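Local coordinates for PrgZ (PDB 4FAJ), which binds a peptide pheromone as a membrane-anchored extracellular receptor and probably serves in peptide transport, at residues T199-D204 and Y473-S478; N89-L94 and I233-A238. One frame throughout, in Å; residues are numbered along the deposited sequence.

Contact 1 of 2, residues T199-D204 and Y473-S478; sequences TPYFTD and YADPIS
Tyr201, the N-cap residue of helix 202-205, meets Tyr473, in the loop leading to helix 477-480, in an aromatic pair between two helix-entry loops of the solute-binding fold. The planes are nearly parallel, 21° apart, but the rings are slid so far that they barely overlap, with centroids 4.8 Å from each other. The touching is therefore local: Tyr473 CE2 sits over one face of the Tyr201 ring, near its rim, 3.4 Å from Tyr201 CD2. Against the opposite face of that ring lies the CG2 methyl of Thr199, so the phenol is held between its own loop and the partner. Chi1 of Tyr201, 53°, sets CG between the backbone N and the carbonyl carbon and turns the ring toward Tyr473. Farther along the phenol, Ile477 CG2 approaches obliquely, 3.9 Å from Tyr201 CZ. At the other end of the contact the methylenes abut, Asp204 CB lying 3.8 Å from Tyr473 CB. One water bridges the segments, accepting from Ala474 N at 2.6 Å and donating weakly to Asp204 OD1.

Asp475 fixes its own loop: OD1 takes Ile477 N on its anti lone pair at 3.0 Å and 169°, an almost straight capping bond that forms an Asx turn, and the same oxygen is in a salt bridge with Arg510. Tyr201 OH hydrogen-bonds a glycerol, probably from the crystallisation liquor. Helix 510-524 touches both Tyr201 and Ile477 through Arg510, while Pro103 of strand 103-105 packs on Asp204; the two loops follow strands 190-194 and 464-470 of different sheets.

Contact 2 of 2, residues N89-L94 and I233-A238; sequences NVMEGL and IVTNGA
Val90 and Met91, at the C-terminal end of helix 81-90, lie against Thr235, Asn236 and Gly237 of the loop before strand 239-243. Between the backbones, Val90 O is the common acceptor: Gly237 N reaches it at 2.9 Å and Asn236 N at 3.4 Å, both weak because they are bent. Gly237, without a side chain, comes so close that its CA is 3.8 Å from Met91 CA.

The side-chain hydrogen bonds belong to Asn236, whose amide grips both backbone groups of Glu92. Glu92 N donates to Asn236 OD1 at 3.0 Å from above the carbonyl plane, 42° out of it, whereas Asn236 ND2 donates to Glu92 O at the same distance and a straighter 156°. A chi1 of 64° swings the Asn236 amide across to Glu92, and two bonds fix its rotation.

Nonpolar contact is carried by Met91, which crosses Thr235 at about a right angle; its CG is 3.8 Å from Thr235 CB.

Waters add two links. One donates to Glu92 OE1 and to Asn236 O, 2.7 Å from the latter; another accepts from Ala238 N and lies 2.9 Å from Met91 O.

Glu92 also meets Tyr261 and Arg96 at OE2 and Trp262 at OE1; its side chain is about 6 Å from that of the zinc ligand Asp263 and about 8 Å from the zinc ion. The Asn236 amide pairs with the N-H and C=O of one residue much as a neighbouring strand's backbone might, here joining a helix end to a strand-entry loop in the family 5 fold.

From the N terminus, the chain first passes 89-94, then 199-204, then 233-238 and finally 473-478. Contact 2 closes a loop of 138 intervening residues, and contact 1 opens inside that loop but closes after 268 intervening residues, beyond the end of contact 2, so the two cross rather than nest. Contact 2 joins the end of helix 81-90 to the entrance of strand 239-243, an outer strand of the mixed sheet that also holds 61-66. Contact 1 joins the region after the antiparallel sheet with 190-194 to that after strand 464-470 of the large C-terminal sheet. The centres of contact 1 and contact 2 are about 22 Å apart, and the two do not touch.

Contact 1 of 2, residues T199-D204 and Y473-S478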
loop_
_atom_site.group_PDB
_atom_site.type_symbol
_atom_site.label_atom_id
_atom_site.label_comp_id
_atom_site.label_asym_id
_atom_site.label_seq_id
_atom_site.Cartn_x
_atom_site.Cartn_y
_atom_site.Cartn_z
ATOM N N THR A 199 11.589 4.262 18.627
ATOM C CA THR A 199 10.556 4.006 17.648
ATOM C C THR A 199 10.316 2.493 17.599
ATOM O O THR A 199 11.045 1.770 16.913
ATOM C CB THR A 199 10.963 4.553 16.256
ATOM O OG1 THR A 199 11.405 5.924 16.363
ATOM C CG2 THR A 199 9.803 4.460 15.297
ATOM N N PRO A 200 9.285 2.012 18.323
ATOM C CA PRO A 200 9.026 0.574 18.465
ATOM C C PRO A 200 8.858 -0.204 17.170
ATOM O O PRO A 200 9.211 -1.385 17.134
ATOM C CB PRO A 200 7.726 0.528 19.271
ATOM C CG PRO A 200 7.704 1.787 20.010
ATOM C CD PRO A 200 8.349 2.806 19.136
ATOM N N TYR A 201 8.317 0.439 16.136
ATOM C CA TYR A 201 8.091 -0.203 14.842
ATOM C C TYR A 201 9.246 -0.035 13.832
ATOM O O TYR A 201 9.094 -0.403 12.656
ATOM C CB TYR A 201 6.760 0.279 14.216
ATOM C CG TYR A 201 6.640 1.790 14.124
ATOM C CD1 TYR A 201 5.960 2.515 15.102
ATOM C CD2 TYR A 201 7.233 2.487 13.083
ATOM C CE1 TYR A 201 5.865 3.897 15.033
ATOM C CE2 TYR A 201 7.150 3.847 13.004
ATOM C CZ TYR A 201 6.469 4.554 13.982
ATOM O OH TYR A 201 6.390 5.912 13.885
ATOM N N PHE A 202 10.401 0.466 14.263
ATOM C CA PHE A 202 11.480 0.748 13.306
ATOM C C PHE A 202 11.992 -0.505 12.589
ATOM O O PHE A 202 12.247 -0.468 11.392
ATOM C CB PHE A 202 12.647 1.527 13.933
ATOM C CG PHE A 202 13.656 1.989 12.912
ATOM C CD1 PHE A 202 14.925 1.430 12.859
ATOM C CD2 PHE A 202 13.308 2.949 11.968
ATOM C CE1 PHE A 202 15.856 1.840 11.902
ATOM C CE2 PHE A 202 14.223 3.354 10.991
ATOM C CZ PHE A 202 15.503 2.794 10.960
ATOM N N THR A 203 12.132 -1.619 13.304
ATOM C CA THR A 203 12.509 -2.876 12.646
ATOM C C THR A 203 11.466 -3.273 11.590
ATOM O O THR A 203 11.813 -3.778 10.525
ATOM C CB THR A 203 12.726 -3.979 13.678
ATOM O OG1 THR A 203 13.666 -3.508 14.656
ATOM C CG2 THR A 203 13.250 -5.235 13.031
ATOM N N ASP A 204 10.190 -2.980 11.852
ATOM C CA ASP A 204 9.148 -3.205 10.847
ATOM C C ASP A 204 9.383 -2.383 9.583
ATOM O O ASP A 204 9.209 -2.895 8.480
ATOM C CB ASP A 204 7.750 -2.919 11.399
ATOM C CG ASP A 204 7.443 -3.724 12.658
ATOM O OD1 ASP A 204 7.151 -4.928 12.554
ATOM O OD2 ASP A 204 7.530 -3.159 13.749
ATOM N N TYR A 473 2.914 -1.472 8.001
ATOM C CA TYR A 473 3.258 -2.102 9.289
ATOM C C TYR A 473 2.087 -1.956 10.287
ATOM O O TYR A 473 1.206 -1.117 10.082
ATOM C CB TYR A 473 4.561 -1.514 9.865
ATOM C CG TYR A 473 4.607 0.005 9.922
ATOM C CD1 TYR A 473 4.886 0.761 8.782
ATOM C CD2 TYR A 473 4.367 0.680 11.114
ATOM C CE1 TYR A 473 4.907 2.147 8.832
ATOM C CE2 TYR A 473 4.412 2.072 11.179
ATOM C CZ TYR A 473 4.677 2.796 10.049
ATOM O OH TYR A 473 4.691 4.180 10.125
ATOM N N ALA A 474 2.070 -2.771 11.346
ATOM C CA ALA A 474 0.901 -2.865 12.252
ATOM C C ALA A 474 0.835 -1.762 13.308
ATOM O O ALA A 474 0.899 -2.034 14.506
ATOM C CB ALA A 474 0.854 -4.247 12.944
ATOM N N ASP A 475 0.726 -0.517 12.866
ATOM C CA ASP A 475 0.550 0.603 13.770
ATOM C C ASP A 475 -0.378 1.601 13.078
ATOM O O ASP A 475 -0.278 1.799 11.857
ATOM C CB ASP A 475 1.900 1.247 14.128
ATOM C CG ASP A 475 1.780 2.284 15.221
ATOM O OD1 ASP A 475 1.336 3.409 14.928
ATOM O OD2 ASP A 475 2.131 1.981 16.392
ATOM N N PRO A 476 -1.292 2.223 13.842
ATOM C CA PRO A 476 -2.224 3.179 13.240
ATOM C C PRO A 476 -1.542 4.294 12.433
ATOM O O PRO A 476 -2.133 4.805 11.465
ATOM C CB PRO A 476 -2.976 3.768 14.439
ATOM C CG PRO A 476 -2.775 2.845 15.546
ATOM C CD PRO A 476 -1.560 1.999 15.277
ATOM N N ILE A 477 -0.308 4.646 12.796
ATOM C CA ILE A 477 0.404 5.732 12.116
ATOM C C ILE A 477 0.694 5.423 10.630
ATOM O O ILE A 477 0.844 6.343 9.847
ATOM C CB ILE A 477 1.716 6.129 12.870
ATOM C CG1 ILE A 477 2.259 7.499 12.447
ATOM C CG2 ILE A 477 2.815 5.099 12.627
ATOM C CD1 ILE A 477 1.285 8.660 12.491
ATOM N N SER A 478 0.735 4.153 10.226
ATOM C CA SER A 478 0.913 3.841 8.791
ATOM C C SER A 478 -0.204 4.514 7.970
ATOM O O SER A 478 0.062 5.104 6.917
ATOM C CB SER A 478 0.967 2.331 8.535
ATOM O OG SER A 478 1.127 2.063 7.144
HETATM O O HOH W 1 4.020 -4.489 11.805
#

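Contact 2 of 2, residues N89-L94 and I233-A238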
loop_
_atom_site.group_PDB
_atom_site.type_symbol
_atom_site.label_atom_id
_atom_site.label_comp_id
_atom_site.label_asym_id
_atom_site.label_seq_id
_atom_site.Cartn_x
_atom_site.Cartn_y
_atom_site.Cartn_z
ATOM N N ASN A 89 9.468 -10.275 -3.951
ATOM C CA ASN A 89 9.818 -11.608 -4.457
ATOM C C ASN A 89 11.060 -11.678 -5.377
ATOM O O ASN A 89 11.727 -12.728 -5.429
ATOM C CB ASN A 89 8.594 -12.219 -5.124
ATOM C CG ASN A 89 7.556 -12.651 -4.120
ATOM O OD1 ASN A 89 7.703 -13.692 -3.479
ATOM N ND2 ASN A 89 6.495 -11.862 -3.973
ATOM N N VAL A 90 11.387 -10.586 -6.076
ATOM C CA VAL A 90 12.636 -10.526 -6.841
ATOM C C VAL A 90 13.757 -9.788 -6.107
ATOM O O VAL A 90 14.919 -9.894 -6.494
ATOM C CB VAL A 90 12.441 -10.003 -8.310
ATOM C CG1 VAL A 90 11.468 -10.911 -9.074
ATOM C CG2 VAL A 90 11.989 -8.533 -8.336
ATOM N N MET A 91 13.421 -9.085 -5.023
ATOM C CA MET A 91 14.406 -8.437 -4.174
ATOM C C MET A 91 14.223 -8.883 -2.716
ATOM O O MET A 91 13.333 -9.685 -2.402
ATOM C CB MET A 91 14.313 -6.908 -4.289
ATOM C CG MET A 91 14.662 -6.381 -5.663
ATOM S SD MET A 91 14.946 -4.614 -5.691
ATOM C CE MET A 91 16.605 -4.479 -5.005
ATOM N N GLU A 92 15.100 -8.393 -1.849
ATOM C CA GLU A 92 15.073 -8.713 -0.419
ATOM C C GLU A 92 15.720 -7.579 0.364
ATOM O O GLU A 92 16.623 -6.909 -0.134
ATOM C CB GLU A 92 15.835 -10.015 -0.157
ATOM C CG GLU A 92 15.773 -10.486 1.288
ATOM C CD GLU A 92 16.462 -11.806 1.495
ATOM O OE1 GLU A 92 17.708 -11.876 1.333
ATOM O OE2 GLU A 92 15.752 -12.771 1.835
ATOM N N GLY A 93 15.232 -7.356 1.579
ATOM C CA GLY A 93 15.766 -6.334 2.471
ATOM C C GLY A 93 16.417 -6.936 3.705
ATOM O O GLY A 93 16.672 -8.150 3.776
ATOM N N LEU A 94 16.703 -6.084 4.677
ATOM C CA LEU A 94 17.363 -6.530 5.900
ATOM C C LEU A 94 16.519 -7.553 6.663
ATOM O O LEU A 94 17.067 -8.515 7.227
ATOM C CB LEU A 94 17.686 -5.345 6.800
ATOM C CG LEU A 94 18.780 -4.407 6.272
ATOM C CD1 LEU A 94 18.832 -3.136 7.098
ATOM C CD2 LEU A 94 20.140 -5.096 6.256
ATOM N N ILE A 233 17.841 -2.967 -14.014
ATOM C CA ILE A 233 17.820 -3.255 -12.571
ATOM C C ILE A 233 18.805 -4.378 -12.266
ATOM O O ILE A 233 19.151 -5.163 -13.146
ATOM C CB ILE A 233 16.406 -3.669 -12.075
ATOM C CG1 ILE A 233 15.898 -4.910 -12.815
ATOM C CG2 ILE A 233 15.407 -2.533 -12.261
ATOM C CD1 ILE A 233 14.554 -5.440 -12.294
ATOM N N VAL A 234 19.253 -4.431 -11.012
ATOM C CA VAL A 234 20.010 -5.557 -10.482
ATOM C C VAL A 234 19.347 -5.922 -9.159
ATOM O O VAL A 234 19.243 -5.089 -8.252
ATOM C CB VAL A 234 21.502 -5.218 -10.265
ATOM C CG1 VAL A 234 22.206 -6.329 -9.482
ATOM C CG2 VAL A 234 22.199 -5.023 -11.609
ATOM N N THR A 235 18.872 -7.155 -9.063
ATOM C CA THR A 235 18.059 -7.580 -7.928
ATOM C C THR A 235 18.791 -8.618 -7.079
ATOM O O THR A 235 19.908 -9.017 -7.407
ATOM C CB THR A 235 16.712 -8.121 -8.410
ATOM O OG1 THR A 235 16.919 -9.302 -9.192
ATOM C CG2 THR A 235 15.979 -7.056 -9.229
ATOM N N ASN A 236 18.176 -9.027 -5.974
ATOM C CA ASN A 236 18.870 -9.869 -4.993
ATOM C C ASN A 236 17.995 -10.859 -4.241
ATOM O O ASN A 236 18.387 -11.334 -3.164
ATOM C CB ASN A 236 19.547 -8.964 -3.958
ATOM C CG ASN A 236 18.540 -8.158 -3.149
ATOM O OD1 ASN A 236 17.432 -7.883 -3.615
ATOM N ND2 ASN A 236 18.921 -7.777 -1.930
ATOM N N GLY A 237 16.823 -11.180 -4.788
ATOM C CA GLY A 237 15.823 -11.962 -4.074
ATOM C C GLY A 237 15.732 -13.421 -4.467
ATOM O O GLY A 237 16.583 -13.946 -5.170
ATOM N N ALA A 238 14.678 -14.064 -3.987
ATOM C CA ALA A 238 14.439 -15.486 -4.222
ATOM C C ALA A 238 14.304 -15.811 -5.706
ATOM O O ALA A 238 14.686 -16.898 -6.152
ATOM C CB ALA A 238 13.189 -15.925 -3.469
HETATM O O HOH W 2 12.798 -12.514 -2.173
HETATM O O HOH W 3 19.601 -11.307 -0.706
#